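Local coordinates for periplasmic protein (PDB 4FGQ), which is probably a calcium-dependent periplasmic cysteine protease of the bacterial transglutaminase-like family, LapG, at residues K93-V98 against G183-L188; I109-S114 against A120-S125; V156-F159 against L164-A167. One frame throughout, in Å; residues are numbered along the deposited sequence.

Contact 1. Residues K93-V98 against G183-L188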
loop_
_atom_site.group_PDB
_atom_site.type_symbol
_atom_site.label_atom_id
_atom_site.label_comp_id
_atom_site.label_asym_id
_atom_site.label_seq_id
_atom_site.Cartn_x
_atom_site.Cartn_y
_atom_site.Cartn_z
ATOM N N LYS A 93 -1.737 0.520 -1.984
ATOM C CA LYS A 93 -1.580 1.973 -2.013
ATOM C C LYS A 93 -0.258 2.355 -2.664
ATOM O O LYS A 93 -0.203 3.293 -3.467
ATOM C CB LYS A 93 -1.661 2.559 -0.604
ATOM C CG LYS A 93 -3.076 2.576 -0.024
ATOM C CD LYS A 93 -3.050 3.064 1.420
ATOM C CE LYS A 93 -4.394 2.822 2.120
ATOM N NZ LYS A 93 -4.322 3.288 3.545
ATOM N N TYR A 94 0.800 1.634 -2.299
ATOM C CA TYR A 94 2.128 1.871 -2.854
ATOM C C TYR A 94 2.118 1.721 -4.378
ATOM O O TYR A 94 2.498 2.641 -5.100
ATOM C CB TYR A 94 3.165 0.928 -2.224
ATOM C CG TYR A 94 4.471 0.882 -2.999
ATOM C CD1 TYR A 94 5.403 1.910 -2.897
ATOM C CD2 TYR A 94 4.750 -0.178 -3.854
ATOM C CE1 TYR A 94 6.611 1.863 -3.628
ATOM C CE2 TYR A 94 5.923 -0.226 -4.586
ATOM C CZ TYR A 94 6.848 0.794 -4.473
ATOM O OH TYR A 94 8.009 0.721 -5.208
ATOM N N PHE A 95 1.682 0.569 -4.875
ATOM C CA PHE A 95 1.729 0.342 -6.320
ATOM C C PHE A 95 0.839 1.318 -7.080
ATOM O O PHE A 95 1.173 1.757 -8.187
ATOM C CB PHE A 95 1.397 -1.113 -6.668
ATOM C CG PHE A 95 2.555 -2.043 -6.473
ATOM C CD1 PHE A 95 3.669 -1.958 -7.303
ATOM C CD2 PHE A 95 2.545 -2.987 -5.453
ATOM C CE1 PHE A 95 4.756 -2.811 -7.132
ATOM C CE2 PHE A 95 3.627 -3.845 -5.272
ATOM C CZ PHE A 95 4.735 -3.757 -6.110
ATOM N N THR A 96 -0.276 1.692 -6.476
ATOM C CA THR A 96 -1.207 2.589 -7.145
ATOM C C THR A 96 -0.617 3.995 -7.227
ATOM O O THR A 96 -0.719 4.655 -8.259
ATOM C CB THR A 96 -2.557 2.615 -6.425
ATOM O OG1 THR A 96 -3.104 1.292 -6.429
ATOM C CG2 THR A 96 -3.537 3.542 -7.136
ATOM N N LEU A 97 0.035 4.435 -6.150
ATOM C CA LEU A 97 0.688 5.750 -6.160
ATOM C C LEU A 97 1.823 5.815 -7.177
ATOM O O LEU A 97 1.993 6.832 -7.850
ATOM C CB LEU A 97 1.159 6.144 -4.756
ATOM C CG LEU A 97 -0.029 6.654 -3.919
ATOM C CD1 LEU A 97 0.287 6.560 -2.428
ATOM C CD2 LEU A 97 -0.380 8.114 -4.307
ATOM N N VAL A 98 2.594 4.740 -7.300
ATOM C CA VAL A 98 3.635 4.682 -8.328
ATOM C C VAL A 98 2.984 4.797 -9.709
ATOM O O VAL A 98 3.462 5.530 -10.579
ATOM C CB VAL A 98 4.484 3.396 -8.202
ATOM C CG1 VAL A 98 5.385 3.221 -9.424
ATOM C CG2 VAL A 98 5.301 3.431 -6.903
ATOM N N GLY A 183 11.622 -12.267 1.501
ATOM C CA GLY A 183 11.120 -13.366 0.686
ATOM C C GLY A 183 9.714 -13.224 0.127
ATOM O O GLY A 183 9.489 -13.501 -1.055
ATOM N N LYS A 184 8.771 -12.802 0.966
ATOM C CA LYS A 184 7.375 -12.679 0.548
ATOM C C LYS A 184 7.205 -11.572 -0.463
ATOM O O LYS A 184 6.320 -11.631 -1.311
ATOM C CB LYS A 184 6.481 -12.356 1.739
ATOM C CG LYS A 184 6.442 -13.408 2.808
ATOM C CD LYS A 184 5.964 -12.775 4.094
ATOM C CE LYS A 184 5.774 -13.821 5.144
ATOM N NZ LYS A 184 5.266 -13.243 6.419
ATOM N N TRP A 185 8.038 -10.547 -0.332
ATOM C CA TRP A 185 7.987 -9.375 -1.190
ATOM C C TRP A 185 8.553 -9.741 -2.552
ATOM O O TRP A 185 7.984 -9.394 -3.583
ATOM C CB TRP A 185 8.789 -8.241 -0.543
ATOM C CG TRP A 185 8.836 -6.941 -1.302
ATOM C CD1 TRP A 185 9.953 -6.287 -1.720
ATOM C CD2 TRP A 185 7.720 -6.123 -1.700
ATOM N NE1 TRP A 185 9.611 -5.118 -2.363
ATOM C CE2 TRP A 185 8.246 -4.996 -2.368
ATOM C CE3 TRP A 185 6.336 -6.243 -1.567
ATOM C CZ2 TRP A 185 7.433 -3.989 -2.894
ATOM C CZ3 TRP A 185 5.527 -5.246 -2.092
ATOM C CH2 TRP A 185 6.078 -4.133 -2.747
ATOM N N ASP A 186 9.680 -10.445 -2.547
ATOM C CA ASP A 186 10.266 -10.958 -3.779
ATOM C C ASP A 186 9.249 -11.820 -4.527
ATOM O O ASP A 186 9.006 -11.622 -5.717
ATOM C CB ASP A 186 11.517 -11.776 -3.457
ATOM C CG ASP A 186 12.232 -12.267 -4.699
ATOM O OD1 ASP A 186 12.556 -11.439 -5.579
ATOM O OD2 ASP A 186 12.472 -13.490 -4.792
ATOM N N ALA A 187 8.649 -12.768 -3.813
ATOM C CA ALA A 187 7.633 -13.646 -4.386
ATOM C C ALA A 187 6.401 -12.869 -4.844
ATOM O O ALA A 187 5.784 -13.204 -5.857
ATOM C CB ALA A 187 7.238 -14.719 -3.382
ATOM N N LEU A 188 6.040 -11.839 -4.085
ATOM C CA LEU A 188 4.884 -11.019 -4.436
ATOM C C LEU A 188 5.114 -10.328 -5.777
ATOM O O LEU A 188 4.236 -10.354 -6.646
ATOM C CB LEU A 188 4.562 -9.987 -3.338
ATOM C CG LEU A 188 3.318 -9.092 -3.474
ATOM C CD1 LEU A 188 2.876 -8.595 -2.110
ATOM C CD2 LEU A 188 3.564 -7.893 -4.364
#
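Phe95 and Trp185 reach for each other from opposite directions and touch at their rims, so the pair is not a stack. The touching atoms are Phe95 CE2 and Trp185 CH2, 3.5 Å apart, and CZ of the same phenylalanine is almost as near. Ring centroids, taken for the six-membered ring of the indole, stand 5.7 Å apart with planes inclined by 28°. Trp185 spans the gap because its CG is anti to the backbone N (chi1 -180°), which extends the indole from its helix with the benzo end leading. Tyr94 comes to the same corner from the position before Phe95: its CD2 lies 4.3 Å from Trp185 CH2, near the indole plane and at its edge. That CD2 also sits over the centre of the Phe95 ring, 3.8 Å above it, so one face of the phenylalanine is covered from within its own helix. A further touch, Leu188 CD2 to Phe95 CE2 at 4.1 Å, is doubtful because Leu188 has two conformers. The helices themselves stay far apart, the segment axes approaching no closer than 15.0 Å at 47°, and side chains alone, mostly aromatic, bridge the gap. Helix 86-100 packs against the antiparallel sheet, as the central helix does in papain-like and transglutaminase-like folds; helix 183-192, the last of the chain, is attached to it here. Only 125 Å² is buried between the segments, yet all four touching residues are buried in the protein, with Ile109 of the sheet packing against both Tyr94 and Trp185. Trp185 NE1 bonds to Asn160 O and Tyr94 OH to N of the adjacent Ala161, with Ser104 OG as a second partner of the hydroxyl.

Contact 2. Residues I109-S114 against A120-S125; sequences ITYAAS and AHMVLS
Ile109, Met122 and Leu124 form the apolar centre on one face of this hairpin. Met122 CG, anti to the backbone N, lies 3.7 Å from Ile109 CG2; the bends at chi2 (86°) and chi3 then bring SD and CE beside Tyr111. Leu124 CD1 meets Ile109 CG1 at 4.0 Å. Tyr111 and Met122 cross at about a right angle: Met122 SD packs 3.6 Å from Tyr111 CB, and Met122 CE lies at the ring edge, in its plane, giving a Met-aromatic contact with the sulfur 5.5 Å from the centroid of the Tyr111 ring. Farther along, the phenol end of Tyr111 reaches Ala120, CZ to CB 3.5 Å. The strands are antiparallel, the segment axes running at 139°, and belong to the sheet's 107-114/119-126 hairpin. Two hydrogen-bonded pairs, Thr110 with Val123 and Ala112 with His121, contribute four backbone bonds. Thr110 N to Val123 O is 2.8 Å and almost straight, 173° at the hydrogen, although the donor is tilted from the carbonyl plane; His121 N to Ala112 O is 2.7 Å. On the opposite face, the polar edge is made by Thr110 OG1 and Ser125 OG, 2.8 Å apart and hydrogen-bonded. Thr110 OG1 also bonds to Arg108 O, so this hydroxyl joins both strands as well as its own backbone. The His121 ring turns away from the partner strand, its NE2 bonded to Asp138 OD1 and its side chain touching Cys86, consistent with the cysteine-histidine-aspartate triad of this protease family. The two backbone bonds of His121 and the Asp138 bond together should limit how far the imidazole can shift or turn relative to the cysteine.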
loop_
_atom_site.group_PDB
_atom_site.type_symbol
_atom_site.label_atom_id
_atom_site.label_comp_id
_atom_site.label_asym_id
_atom_site.label_seq_id
_atom_site.Cartn_x
_atom_site.Cartn_y
_atom_site.Cartn_z
ATOM N N ILE A 109 6.979 1.358 2.088
ATOM C CA ILE A 109 6.063 0.575 2.892
ATOM C C ILE A 109 6.767 0.316 4.220
ATOM O O ILE A 109 7.918 -0.135 4.243
ATOM C CB ILE A 109 5.724 -0.746 2.192
ATOM C CG1 ILE A 109 5.085 -0.470 0.819
ATOM C CG2 ILE A 109 4.807 -1.599 3.070
ATOM C CD1 ILE A 109 5.060 -1.703 -0.117
ATOM N N THR A 110 6.094 0.606 5.335
ATOM C CA THR A 110 6.775 0.641 6.629
ATOM C C THR A 110 6.165 -0.318 7.635
ATOM O O THR A 110 4.977 -0.233 7.932
ATOM C CB THR A 110 6.721 2.048 7.243
ATOM O OG1 THR A 110 7.343 2.973 6.346
ATOM C CG2 THR A 110 7.463 2.095 8.579
ATOM N N TYR A 111 7.002 -1.191 8.175
ATOM C CA TYR A 111 6.596 -2.123 9.222
ATOM C C TYR A 111 6.943 -1.464 10.546
ATOM O O TYR A 111 8.108 -1.134 10.806
ATOM C CB TYR A 111 7.368 -3.417 9.033
ATOM C CG TYR A 111 7.110 -4.541 10.021
ATOM C CD1 TYR A 111 6.305 -5.609 9.677
ATOM C CD2 TYR A 111 7.744 -4.571 11.248
ATOM C CE1 TYR A 111 6.103 -6.663 10.552
ATOM C CE2 TYR A 111 7.550 -5.614 12.123
ATOM C CZ TYR A 111 6.726 -6.653 11.771
ATOM O OH TYR A 111 6.533 -7.703 12.647
ATOM N N ALA A 112 5.929 -1.260 11.380
ATOM C CA ALA A 112 6.107 -0.544 12.631
ATOM C C ALA A 112 5.535 -1.348 13.795
ATOM O O ALA A 112 4.641 -2.173 13.616
ATOM C CB ALA A 112 5.438 0.830 12.556
ATOM N N ALA A 113 6.058 -1.105 14.986
ATOM C CA ALA A 113 5.430 -1.630 16.191
ATOM C C ALA A 113 4.337 -0.630 16.582
ATOM O O ALA A 113 4.603 0.571 16.674
ATOM C CB ALA A 113 6.456 -1.748 17.302
ATOM N N SER A 114 3.105 -1.089 16.784
ATOM C CA SER A 114 2.089 -0.199 17.341
ATOM C C SER A 114 2.174 -0.270 18.855
ATOM O O SER A 114 1.944 -1.330 19.457
ATOM C CB SER A 114 0.679 -0.565 16.876
ATOM O OG SER A 114 -0.264 0.141 17.664
ATOM N N ALA A 120 2.495 -5.669 15.659
ATOM C CA ALA A 120 3.074 -5.041 14.482
ATOM C C ALA A 120 1.970 -4.449 13.609
ATOM O O ALA A 120 0.837 -4.953 13.578
ATOM C CB ALA A 120 3.920 -6.032 13.702
ATOM N N HIS A 121 2.296 -3.366 12.920
ATOM C CA HIS A 121 1.335 -2.688 12.062
ATOM C C HIS A 121 2.058 -2.080 10.879
ATOM O O HIS A 121 3.067 -1.405 11.055
ATOM C CB HIS A 121 0.636 -1.574 12.835
ATOM C CG HIS A 121 -0.522 -0.976 12.102
ATOM N ND1 HIS A 121 -1.682 -1.682 11.854
ATOM C CD2 HIS A 121 -0.696 0.249 11.552
ATOM C CE1 HIS A 121 -2.521 -0.912 11.181
ATOM N NE2 HIS A 121 -1.953 0.264 10.994
ATOM N N MET A 122 1.531 -2.298 9.681
ATOM C CA MET A 122 2.170 -1.807 8.460
ATOM C C MET A 122 1.415 -0.600 7.934
ATOM O O MET A 122 0.173 -0.582 7.920
ATOM C CB MET A 122 2.168 -2.905 7.390
ATOM C CG MET A 122 3.068 -2.664 6.181
ATOM S SD MET A 122 4.769 -3.218 6.489
ATOM C CE MET A 122 4.688 -4.991 6.240
ATOM N N VAL A 123 2.163 0.412 7.501
ATOM C CA VAL A 123 1.592 1.612 6.895
ATOM C C VAL A 123 2.396 1.932 5.647
ATOM O O VAL A 123 3.387 1.264 5.369
ATOM C CB VAL A 123 1.652 2.822 7.844
ATOM C CG1 VAL A 123 0.816 2.544 9.105
ATOM C CG2 VAL A 123 3.106 3.131 8.210
ATOM N N LEU A 124 1.978 2.958 4.905
ATOM C CA LEU A 124 2.779 3.450 3.785
ATOM C C LEU A 124 3.306 4.824 4.165
ATOM O O LEU A 124 2.533 5.693 4.548
ATOM C CB LEU A 124 1.931 3.545 2.513
ATOM C CG LEU A 124 2.627 4.160 1.292
ATOM C CD1 LEU A 124 3.892 3.395 0.985
ATOM C CD2 LEU A 124 1.672 4.104 0.104
ATOM N N SER A 125 4.626 5.002 4.102
ATOM C CA SER A 125 5.236 6.286 4.426
ATOM C C SER A 125 5.603 7.050 3.162
ATOM O O SER A 125 6.220 6.498 2.250
ATOM C CB SER A 125 6.507 6.074 5.262
ATOM O OG SER A 125 6.195 5.527 6.538
#

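Contact 3. Residues V156-F159 against L164-A167; sequences VYSF and LWLA
Tyr157 and Phe159 share a first torsion with one consequence for Leu164: each ring carbon CG lies between its backbone N and carbonyl carbon (chi1 72° in Tyr157), so the rings stand up from the strand and Leu164 can slip in beside their bases. Leu164 has CG anti to the backbone N (chi1 165°) and leans across, its CD1 3.7 Å from Tyr157 CD1 and 4.0 Å from Phe159 CB. Leu166 adds CD2, 4.0 Å from Tyr157 CB. Ser158 and Trp165 occupy the opposite face and form the hydrogen-bonded pair of this antiparallel hairpin. Trp165 N to Ser158 O is 2.8 Å and nearly straight; the return bond, Ser158 N to Trp165 O, measures 2.9 Å. The indole runs past the Ser158 carbonyl, whose oxygen lies near the ring plane at its edge, 3.6 Å from Trp165 CE3. A water bonded to Ser158 OG at 2.8 Å also donates to Trp165 O, tying this side chain to the facing backbone. At the open end of the hairpin the pairing is less regular: Ala167 N reaches Val156 O at 3.0 Å from well above the carbonyl plane, 45° out of it, and a second water donates to the same oxygen. A classic beta bulge sets Val156 and Tyr157 together opposite Tyr111 of strand 107-114. Strand 164-166 is the outermost of the antiparallel sheet, and 153-159 lies between it and 107-114. Toward that inner neighbour the Tyr157 ring stacks on Tyr111, and Arg108 makes a cation-pi contact with Trp165. Phe159 packs against helix 183-192, meeting Trp185 edge-to-face, with Trp72 and Leu182 of the loops also against it.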
loop_
_atom_site.group_PDB
_atom_site.type_symbol
_atom_site.label_atom_id
_atom_site.label_comp_id
_atom_site.label_asym_id
_atom_site.label_seq_id
_atom_site.Cartn_x
_atom_site.Cartn_y
_atom_site.Cartn_z
ATOM N N VAL A 156 10.171 -0.220 12.361
ATOM C CA VAL A 156 11.167 -1.275 12.478
ATOM C C VAL A 156 11.968 -1.390 11.182
ATOM O O VAL A 156 13.201 -1.396 11.210
ATOM C CB VAL A 156 10.495 -2.607 12.841
ATOM C CG1 VAL A 156 11.520 -3.735 12.940
ATOM C CG2 VAL A 156 9.764 -2.456 14.163
ATOM N N TYR A 157 11.275 -1.492 10.055
ATOM C CA TYR A 157 11.951 -1.474 8.757
ATOM C C TYR A 157 11.011 -0.930 7.706
ATOM O O TYR A 157 9.811 -0.831 7.934
ATOM C CB TYR A 157 12.460 -2.871 8.355
ATOM C CG TYR A 157 11.391 -3.871 7.948
ATOM C CD1 TYR A 157 10.976 -3.969 6.627
ATOM C CD2 TYR A 157 10.832 -4.744 8.875
ATOM C CE1 TYR A 157 10.012 -4.886 6.246
ATOM C CE2 TYR A 157 9.872 -5.672 8.499
ATOM C CZ TYR A 157 9.467 -5.733 7.185
ATOM O OH TYR A 157 8.511 -6.645 6.797
ATOM N N SER A 158 11.559 -0.549 6.556
ATOM C CA SER A 158 10.731 -0.083 5.458
ATOM C C SER A 158 11.303 -0.605 4.142
ATOM O O SER A 158 12.457 -1.028 4.080
ATOM C CB SER A 158 10.617 1.446 5.452
ATOM O OG SER A 158 11.878 2.048 5.243
ATOM N N PHE A 159 10.489 -0.606 3.099
ATOM C CA PHE A 159 10.926 -1.163 1.826
ATOM C C PHE A 159 10.084 -0.645 0.670
ATOM O O PHE A 159 8.985 -0.118 0.863
ATOM C CB PHE A 159 10.854 -2.694 1.874
ATOM C CG PHE A 159 9.471 -3.227 2.068
ATOM C CD1 PHE A 159 8.723 -3.654 0.984
ATOM C CD2 PHE A 159 8.910 -3.295 3.340
ATOM C CE1 PHE A 159 7.438 -4.149 1.160
ATOM C CE2 PHE A 159 7.621 -3.789 3.523
ATOM C CZ PHE A 159 6.892 -4.214 2.434
ATOM N N LEU A 164 15.446 -1.920 0.735
ATOM C CA LEU A 164 15.010 -2.346 2.057
ATOM C C LEU A 164 15.881 -1.603 3.060
ATOM O O LEU A 164 17.109 -1.607 2.941
ATOM C CB LEU A 164 15.227 -3.852 2.214
ATOM C CG LEU A 164 15.169 -4.406 3.636
ATOM C CD1 LEU A 164 13.738 -4.363 4.133
ATOM C CD2 LEU A 164 15.722 -5.824 3.679
ATOM N N TRP A 165 15.255 -0.949 4.033
ATOM C CA TRP A 165 15.987 -0.141 5.006
ATOM C C TRP A 165 15.608 -0.512 6.438
ATOM O O TRP A 165 14.432 -0.620 6.753
ATOM C CB TRP A 165 15.656 1.342 4.790
ATOM C CG TRP A 165 16.082 1.892 3.458
ATOM C CD1 TRP A 165 17.253 2.533 3.172
ATOM C CD2 TRP A 165 15.332 1.864 2.233
ATOM N NE1 TRP A 165 17.279 2.900 1.845
ATOM C CE2 TRP A 165 16.115 2.497 1.247
ATOM C CE3 TRP A 165 14.080 1.359 1.876
ATOM C CZ2 TRP A 165 15.682 2.637 -0.073
ATOM C CZ3 TRP A 165 13.653 1.499 0.569
ATOM C CH2 TRP A 165 14.449 2.138 -0.391
ATOM N N LEU A 166 16.592 -0.684 7.315
ATOM C CA LEU A 166 16.276 -0.857 8.732
ATOM C C LEU A 166 16.121 0.518 9.372
ATOM O O LEU A 166 16.809 1.468 8.997
ATOM C CB LEU A 166 17.362 -1.657 9.455
ATOM C CG LEU A 166 17.651 -3.058 8.922
ATOM C CD1 LEU A 166 18.552 -3.839 9.888
ATOM C CD2 LEU A 166 16.368 -3.818 8.650
ATOM N N ALA A 167 15.206 0.632 10.325
ATOM C CA ALA A 167 14.980 1.905 11.003
ATOM C C ALA A 167 16.054 2.164 12.053
ATOM O O ALA A 167 16.732 1.236 12.499
ATOM C CB ALA A 167 13.620 1.917 11.653
HETATM O O HOH W 1 15.265 -1.774 13.126
HETATM O O HOH W 2 13.382 2.250 7.564
#

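In the fold
Contacts 2 and 3 are two hairpins of one sheet, their centres 10 Å apart, neighbours through strands 107-114 and 153-159: Ile109 N lies 2.8 Å from Phe159 O, probably a hydrogen bond. Contact 1, its centre 14 Å from each of theirs, closes the chain around both. Its Trp185 touches both hairpins, CH2 to Ile109 CD1 3.7 Å and CD2 to Phe159 CE1 3.5 Å, while Leu124 packs on helix 86-100. All three come near residues of the calcium site, which is empty in this model: the side chain of Met122 is about 4 Å from that of Glu87, Tyr157's about 6 Å from Glu87's, and Leu188's about 6 Å from Asp88's.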